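Local atomic coordinates of esterase (Staphylococcus aureus subsp. aureus USA300_TCH1516, PDB entry 3D7R), a protein that probably hydrolyses ester bonds, as a putative esterase of the alpha/beta hydrolase fold. Residues I41-F52 with D220-I231. Residues are numbered along the deposited sequence; the frame is centred on the assembly and turned at random.
Sequences IMFKNDQDVERF and DAVLSQFGVNEI
Gly227 leaves a dip in the first turn of helix 225-236, and the chain at Ile41 settles into it: with no side chain in the way, Ile41 O stands 3.6 Å from Gly227 CA in a CA-H...O contact. Ile41 CD1 packs against Val228 CG2, while Ile41 CG2, anti to the carbonyl carbon, meets Ile231 CD1 at 3.5 Å. Ile231 CD1 also lies at the edge of the Phe43 ring and 3.6 Å from Phe52 CE2, a bump touched by Ile41, Phe43 and Phe52. In this alpha/beta hydrolase fold the contact lays residues 41-45 and the start of helix 46-61 against helix 225-236, which lies in the chain between strands 195-199 and 259-264, with Phe106 also touching Ile41. Phe226 is the reverse bump. A chi1 of -177° swings its ring away from its own N to the first turn of helix 46-61, where Val49 CG2 packs 3.7 Å from Phe226 CE2 and Phe43 O, Asn45 O and Asp46 OD1 lie at the ring edge. Selenomethionine Met42, bent at chi2, rests its SE 3.6 Å from Ser224 CB. No direct hydrogen bond joins the segments; one water bridges Ile41 N to Val222 O, another Phe43 O to Ser224 OG, which also caps the helix through Gly227 N.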
ATOM      1  N   ILE A  41      -5.818 -15.153  -0.317  1.00  9.90           N
ATOM      2  CA  ILE A  41      -4.712 -15.675  -1.110  1.00  9.88           C
ATOM      3  C   ILE A  41      -4.158 -16.945  -0.457  1.00 10.72           C
ATOM      4  O   ILE A  41      -3.007 -17.344  -0.709  1.00 10.62           O
ATOM      5  CB  ILE A  41      -3.590 -14.628  -1.312  1.00  9.83           C
ATOM      6  CG1 ILE A  41      -3.047 -14.140   0.034  1.00  9.84           C
ATOM      7  CG2 ILE A  41      -4.090 -13.471  -2.166  1.00  9.63           C
ATOM      8  CD1 ILE A  41      -1.655 -13.627  -0.045  1.00 13.20           C
HETATM    9  N   MSE A  42      -4.991 -17.590   0.361  1.00 11.14           N
HETATM   10  CA  MSE A  42      -4.585 -18.815   1.054  1.00 12.52           C
HETATM   11  C   MSE A  42      -4.710 -20.002   0.101  1.00 11.60           C
HETATM   12  O   MSE A  42      -5.495 -20.920   0.357  1.00 11.39           O
HETATM   13  CB  MSE A  42      -5.451 -19.046   2.303  1.00 13.16           C
HETATM   14  CG  MSE A  42      -5.314 -17.972   3.373  1.00 19.05           C
HETATM   15 SE   MSE A  42      -3.440 -17.550   3.783  0.75 32.88          SE
HETATM   16  CE  MSE A  42      -3.706 -16.943   5.588  1.00 27.46           C
ATOM     17  N   PHE A  43      -3.945 -19.990  -0.994  1.00 11.19           N
ATOM     18  CA  PHE A  43      -4.105 -21.017  -2.047  1.00 10.98           C
ATOM     19  C   PHE A  43      -3.555 -22.360  -1.598  1.00 11.37           C
ATOM     20  O   PHE A  43      -2.502 -22.404  -0.963  1.00 12.15           O
ATOM     21  CB  PHE A  43      -3.408 -20.615  -3.347  1.00 10.73           C
ATOM     22  CG  PHE A  43      -3.756 -19.241  -3.827  1.00  9.18           C
ATOM     23  CD1 PHE A  43      -5.071 -18.885  -4.054  1.00  8.70           C
ATOM     24  CD2 PHE A  43      -2.753 -18.299  -4.051  1.00  9.92           C
ATOM     25  CE1 PHE A  43      -5.396 -17.616  -4.520  1.00  8.51           C
ATOM     26  CE2 PHE A  43      -3.061 -17.011  -4.512  1.00  8.74           C
ATOM     27  CZ  PHE A  43      -4.380 -16.670  -4.727  1.00  8.54           C
ATOM     28  N   LYS A  44      -4.257 -23.438  -1.935  1.00 11.17           N
ATOM     29  CA  LYS A  44      -3.830 -24.797  -1.526  1.00 11.62           C
ATOM     30  C   LYS A  44      -2.744 -25.345  -2.439  1.00 11.81           C
ATOM     31  O   LYS A  44      -1.864 -26.089  -2.004  1.00 11.35           O
ATOM     32  CB  LYS A  44      -5.016 -25.759  -1.540  1.00 11.54           C
ATOM     33  CG  LYS A  44      -6.040 -25.529  -0.450  1.00 13.08           C
ATOM     34  CD  LYS A  44      -7.090 -26.639  -0.389  1.00 15.42           C
ATOM     35  CE  LYS A  44      -8.010 -26.637  -1.589  1.00 20.15           C
ATOM     36  NZ  LYS A  44      -8.587 -25.281  -1.854  1.00 21.13           N
ATOM     37  N   ASN A  45      -2.809 -24.948  -3.710  1.00 11.73           N
ATOM     38  CA  ASN A  45      -2.053 -25.600  -4.775  1.00 12.44           C
ATOM     39  C   ASN A  45      -2.075 -24.776  -6.075  1.00 12.77           C
ATOM     40  O   ASN A  45      -2.641 -23.680  -6.115  1.00 11.71           O
ATOM     41  CB  ASN A  45      -2.622 -27.008  -5.020  1.00 12.65           C
ATOM     42  CG  ASN A  45      -4.133 -27.000  -5.260  1.00 14.63           C
ATOM     43  OD1 ASN A  45      -4.674 -26.090  -5.891  1.00 12.97           O
ATOM     44  ND2 ASN A  45      -4.818 -28.028  -4.759  1.00 16.47           N
ATOM     45  N   ASP A  46      -1.462 -25.313  -7.130  1.00 13.69           N
ATOM     46  CA  ASP A  46      -1.377 -24.603  -8.399  1.00 15.05           C
ATOM     47  C   ASP A  46      -2.757 -24.357  -8.984  1.00 14.95           C
ATOM     48  O   ASP A  46      -3.015 -23.309  -9.578  1.00 15.32           O
ATOM     49  CB  ASP A  46      -0.461 -25.341  -9.381  1.00 15.93           C
ATOM     50  CG  ASP A  46       1.027 -25.099  -9.086  1.00 19.15           C
ATOM     51  OD1 ASP A  46       1.356 -24.275  -8.196  1.00 21.74           O
ATOM     52  OD2 ASP A  46       1.880 -25.736  -9.746  1.00 23.81           O
ATOM     53  N   GLN A  47      -3.650 -25.309  -8.767  1.00 14.90           N
ATOM     54  CA  GLN A  47      -4.991 -25.266  -9.312  1.00 15.11           C
ATOM     55  C   GLN A  47      -5.777 -24.057  -8.748  1.00 14.58           C
ATOM     56  O   GLN A  47      -6.447 -23.348  -9.504  1.00 14.02           O
ATOM     57  CB  GLN A  47      -5.700 -26.599  -9.016  1.00 15.83           C
ATOM     58  CG  GLN A  47      -5.156 -27.853  -9.767  1.00 19.01           C
ATOM     59  CD  GLN A  47      -3.660 -28.203  -9.527  1.00 22.94           C
ATOM     60  OE1 GLN A  47      -3.171 -28.283  -8.381  1.00 21.80           O
ATOM     61  NE2 GLN A  47      -2.938 -28.435 -10.634  1.00 24.06           N
ATOM     62  N   ASP A  48      -5.667 -23.813  -7.439  1.00 13.97           N
ATOM     63  CA  ASP A  48      -6.239 -22.617  -6.794  1.00 13.43           C
ATOM     64  C   ASP A  48      -5.644 -21.334  -7.358  1.00 13.06           C
ATOM     65  O   ASP A  48      -6.352 -20.339  -7.532  1.00 12.51           O
ATOM     66  CB  ASP A  48      -5.998 -22.619  -5.278  1.00 13.86           C
ATOM     67  CG  ASP A  48      -6.963 -23.519  -4.514  1.00 15.84           C
ATOM     68  OD1 ASP A  48      -7.909 -24.063  -5.122  1.00 15.74           O
ATOM     69  OD2 ASP A  48      -6.766 -23.681  -3.282  1.00 17.32           O
ATOM     70  N   VAL A  49      -4.341 -21.356  -7.635  1.00 12.69           N
ATOM     71  CA  VAL A  49      -3.635 -20.194  -8.210  1.00 12.04           C
ATOM     72  C   VAL A  49      -4.181 -19.873  -9.609  1.00 12.50           C
ATOM     73  O   VAL A  49      -4.506 -18.709  -9.901  1.00 12.40           O
ATOM     74  CB  VAL A  49      -2.078 -20.404  -8.208  1.00 12.23           C
ATOM     75  CG1 VAL A  49      -1.346 -19.275  -8.917  1.00 11.72           C
ATOM     76  CG2 VAL A  49      -1.570 -20.509  -6.772  1.00  9.66           C
ATOM     77  N   GLU A  50      -4.298 -20.898 -10.450  1.00 11.91           N
ATOM     78  CA  GLU A  50      -4.849 -20.742 -11.804  1.00 13.24           C
ATOM     79  C   GLU A  50      -6.265 -20.175 -11.767  1.00 12.86           C
ATOM     80  O   GLU A  50      -6.559 -19.211 -12.481  1.00 12.88           O
ATOM     81  CB  GLU A  50      -4.853 -22.065 -12.586  1.00 13.48           C
ATOM     82  CG  GLU A  50      -3.476 -22.677 -12.867  1.00 17.85           C
ATOM     83  CD  GLU A  50      -3.571 -24.068 -13.542  0.75 22.13           C
ATOM     84  OE1 GLU A  50      -4.487 -24.281 -14.374  0.75 22.77           O
ATOM     85  OE2 GLU A  50      -2.729 -24.950 -13.239  0.75 25.55           O
ATOM     86  N   ARG A  51      -7.122 -20.743 -10.917  1.00 12.87           N
ATOM     87  CA  ARG A  51      -8.514 -20.278 -10.755  1.00 13.28           C
ATOM     88  C   ARG A  51      -8.600 -18.815 -10.315  1.00 12.82           C
ATOM     89  O   ARG A  51      -9.446 -18.055 -10.794  1.00 12.17           O
ATOM     90  CB  ARG A  51      -9.284 -21.176  -9.777  1.00 13.71           C
ATOM     91  CG  ARG A  51      -9.516 -22.607 -10.323  1.00 18.11           C
ATOM     92  CD  ARG A  51     -10.568 -23.360  -9.518  1.00 23.89           C
ATOM     93  NE  ARG A  51     -10.002 -23.903  -8.287  1.00 28.91           N
ATOM     94  CZ  ARG A  51      -9.683 -25.184  -8.112  1.00 32.37           C
ATOM     95  NH1 ARG A  51      -9.878 -26.071  -9.086  1.00 32.85           N
ATOM     96  NH2 ARG A  51      -9.163 -25.585  -6.958  1.00 33.08           N
ATOM     97  N   PHE A  52      -7.719 -18.433  -9.392  1.00 12.37           N
ATOM     98  CA  PHE A  52      -7.577 -17.048  -8.959  1.00 11.53           C
ATOM     99  C   PHE A  52      -7.202 -16.132 -10.121  1.00 11.68           C
ATOM    100  O   PHE A  52      -7.866 -15.125 -10.327  1.00 12.15           O
ATOM    101  CB  PHE A  52      -6.511 -16.956  -7.862  1.00 11.60           C
ATOM    102  CG  PHE A  52      -6.313 -15.567  -7.306  1.00 10.03           C
ATOM    103  CD1 PHE A  52      -7.205 -15.049  -6.364  1.00 10.68           C
ATOM    104  CD2 PHE A  52      -5.215 -14.801  -7.689  1.00  9.63           C
ATOM    105  CE1 PHE A  52      -7.019 -13.772  -5.807  1.00 10.40           C
ATOM    106  CE2 PHE A  52      -5.008 -13.508  -7.137  1.00 10.76           C
ATOM    107  CZ  PHE A  52      -5.922 -12.999  -6.188  1.00  9.85           C
ATOM    108  N   ASP A 220      -0.539 -15.503  11.556  1.00 11.07           N
ATOM    109  CA  ASP A 220      -0.941 -14.692  10.400  1.00 11.08           C
ATOM    110  C   ASP A 220      -2.000 -15.403   9.568  1.00 11.01           C
ATOM    111  O   ASP A 220      -1.680 -16.288   8.791  1.00 10.61           O
ATOM    112  CB  ASP A 220       0.271 -14.366   9.511  1.00 10.65           C
ATOM    113  CG  ASP A 220      -0.031 -13.289   8.473  1.00 10.38           C
ATOM    114  OD1 ASP A 220      -1.209 -13.063   8.129  1.00  9.25           O
ATOM    115  OD2 ASP A 220       0.915 -12.634   8.001  1.00 11.13           O
ATOM    116  N   ALA A 221      -3.251 -14.971   9.714  1.00 10.82           N
ATOM    117  CA  ALA A 221      -4.382 -15.578   9.021  1.00 10.93           C
ATOM    118  C   ALA A 221      -4.683 -14.867   7.703  1.00 11.18           C
ATOM    119  O   ALA A 221      -5.703 -15.128   7.088  1.00 12.32           O
ATOM    120  CB  ALA A 221      -5.613 -15.543   9.937  1.00 11.19           C
ATOM    121  N   VAL A 222      -3.789 -13.980   7.259  1.00 10.46           N
ATOM    122  CA  VAL A 222      -4.003 -13.201   6.040  1.00 10.60           C
ATOM    123  C   VAL A 222      -2.961 -13.505   4.972  1.00 10.14           C
ATOM    124  O   VAL A 222      -3.304 -13.785   3.821  1.00 10.32           O
ATOM    125  CB  VAL A 222      -3.991 -11.682   6.321  1.00 10.38           C
ATOM    126  CG1 VAL A 222      -4.274 -10.869   5.014  1.00 12.21           C
ATOM    127  CG2 VAL A 222      -5.012 -11.333   7.402  1.00 12.62           C
ATOM    128  N   LEU A 223      -1.686 -13.425   5.336  1.00  9.63           N
ATOM    129  CA  LEU A 223      -0.635 -13.644   4.341  1.00 10.42           C
ATOM    130  C   LEU A 223      -0.319 -15.116   4.169  1.00 10.74           C
ATOM    131  O   LEU A 223      -0.449 -15.886   5.110  1.00 11.31           O
ATOM    132  CB  LEU A 223       0.640 -12.883   4.714  1.00  9.69           C
ATOM    133  CG  LEU A 223       0.454 -11.361   4.682  1.00  9.57           C
ATOM    134  CD1 LEU A 223       1.738 -10.679   5.131  1.00 10.34           C
ATOM    135  CD2 LEU A 223       0.043 -10.890   3.286  1.00  8.65           C
ATOM    136  N   SER A 224       0.125 -15.467   2.959  1.00 11.11           N
ATOM    137  CA  SER A 224       0.573 -16.790   2.585  1.00 11.10           C
ATOM    138  C   SER A 224       1.849 -16.631   1.762  1.00 11.34           C
ATOM    139  O   SER A 224       1.840 -15.904   0.764  1.00 10.97           O
ATOM    140  CB  SER A 224      -0.497 -17.426   1.711  1.00 11.87           C
ATOM    141  OG  SER A 224       0.003 -18.576   1.067  1.00 11.05           O
ATOM    142  N   GLN A 225       2.948 -17.268   2.175  1.00 11.25           N
ATOM    143  CA  GLN A 225       4.180 -17.226   1.374  1.00 12.04           C
ATOM    144  C   GLN A 225       3.872 -17.746  -0.032  1.00 11.53           C
ATOM    145  O   GLN A 225       4.201 -17.092  -1.001  1.00 11.63           O
ATOM    146  CB  GLN A 225       5.342 -18.046   1.971  1.00 12.19           C
ATOM    147  CG  GLN A 225       6.681 -17.718   1.256  1.00 15.29           C
ATOM    148  CD  GLN A 225       7.838 -18.644   1.577  1.00 18.91           C
ATOM    149  OE1 GLN A 225       7.651 -19.740   2.095  1.00 21.61           O
ATOM    150  NE2 GLN A 225       9.053 -18.206   1.250  1.00 19.34           N
ATOM    151  N   PHE A 226       3.239 -18.916  -0.127  1.00 11.39           N
ATOM    152  CA  PHE A 226       2.828 -19.466  -1.432  1.00 11.41           C
ATOM    153  C   PHE A 226       2.021 -18.469  -2.263  1.00 11.05           C
ATOM    154  O   PHE A 226       2.339 -18.240  -3.429  1.00 11.35           O
ATOM    155  CB  PHE A 226       2.035 -20.770  -1.247  1.00 11.48           C
ATOM    156  CG  PHE A 226       1.635 -21.451  -2.546  1.00 11.79           C
ATOM    157  CD1 PHE A 226       2.604 -21.864  -3.472  1.00 11.28           C
ATOM    158  CD2 PHE A 226       0.293 -21.736  -2.805  1.00 11.03           C
ATOM    159  CE1 PHE A 226       2.227 -22.519  -4.645  1.00 11.96           C
ATOM    160  CE2 PHE A 226      -0.090 -22.375  -3.982  1.00 11.86           C
ATOM    161  CZ  PHE A 226       0.886 -22.764  -4.905  1.00 11.90           C
ATOM    162  N   GLY A 227       0.965 -17.899  -1.677  1.00 10.51           N
ATOM    163  CA  GLY A 227       0.099 -16.931  -2.379  1.00  9.42           C
ATOM    164  C   GLY A 227       0.833 -15.683  -2.859  1.00  9.92           C
ATOM    165  O   GLY A 227       0.702 -15.280  -4.016  1.00  9.54           O
ATOM    166  N   VAL A 228       1.622 -15.074  -1.977  1.00  9.00           N
ATOM    167  CA  VAL A 228       2.386 -13.874  -2.318  1.00  8.91           C
ATOM    168  C   VAL A 228       3.442 -14.198  -3.397  1.00  9.28           C
ATOM    169  O   VAL A 228       3.521 -13.501  -4.430  1.00  8.31           O
ATOM    170  CB  VAL A 228       2.998 -13.212  -1.030  1.00  8.47           C
ATOM    171  CG1 VAL A 228       4.013 -12.119  -1.351  1.00  8.76           C
ATOM    172  CG2 VAL A 228       1.877 -12.660  -0.133  1.00  8.65           C
ATOM    173  N   ASN A 229       4.215 -15.273  -3.190  1.00  8.80           N
ATOM    174  CA  ASN A 229       5.191 -15.714  -4.205  1.00  9.55           C
ATOM    175  C   ASN A 229       4.546 -15.850  -5.592  1.00  9.29           C
ATOM    176  O   ASN A 229       5.004 -15.256  -6.577  1.00  9.48           O
ATOM    177  CB  ASN A 229       5.833 -17.064  -3.828  1.00 10.01           C
ATOM    178  CG  ASN A 229       6.800 -16.970  -2.626  1.00 12.48           C
ATOM    179  OD1 ASN A 229       7.258 -17.996  -2.117  1.00 15.01           O
ATOM    180  ND2 ASN A 229       7.100 -15.765  -2.178  1.00 14.99           N
ATOM    181  N   GLU A 230       3.472 -16.628  -5.665  1.00  9.30           N
ATOM    182  CA  GLU A 230       2.847 -16.956  -6.951  1.00  9.70           C
ATOM    183  C   GLU A 230       2.250 -15.721  -7.619  1.00  9.59           C
ATOM    184  O   GLU A 230       2.419 -15.497  -8.819  1.00  9.39           O
ATOM    185  CB  GLU A 230       1.788 -18.047  -6.772  1.00 10.33           C
ATOM    186  CG  GLU A 230       2.361 -19.424  -6.415  1.00 11.42           C
ATOM    187  CD  GLU A 230       3.250 -19.999  -7.516  1.00 16.26           C
ATOM    188  OE1 GLU A 230       2.837 -20.066  -8.692  1.00 18.19           O
ATOM    189  OE2 GLU A 230       4.381 -20.377  -7.203  1.00 18.54           O
ATOM    190  N   ILE A 231       1.558 -14.901  -6.846  1.00  9.35           N
ATOM    191  CA  ILE A 231       0.972 -13.691  -7.431  1.00  9.08           C
ATOM    192  C   ILE A 231       2.071 -12.737  -7.916  1.00  9.48           C
ATOM    193  O   ILE A 231       2.015 -12.236  -9.036  1.00  9.28           O
ATOM    194  CB  ILE A 231       0.025 -12.985  -6.461  1.00  9.30           C
ATOM    195  CG1 ILE A 231      -1.184 -13.880  -6.157  1.00  6.87           C
ATOM    196  CG2 ILE A 231      -0.442 -11.619  -7.051  1.00  9.39           C
ATOM    197  CD1 ILE A 231      -2.086 -13.288  -5.063  1.00  5.80           C
TER
HETATM  198  O   HOH W   1      -5.550 -13.997   2.554  1.00  9.77           O
HETATM  199  O   HOH W   2      -1.735 -20.680   1.326  1.00 16.67           O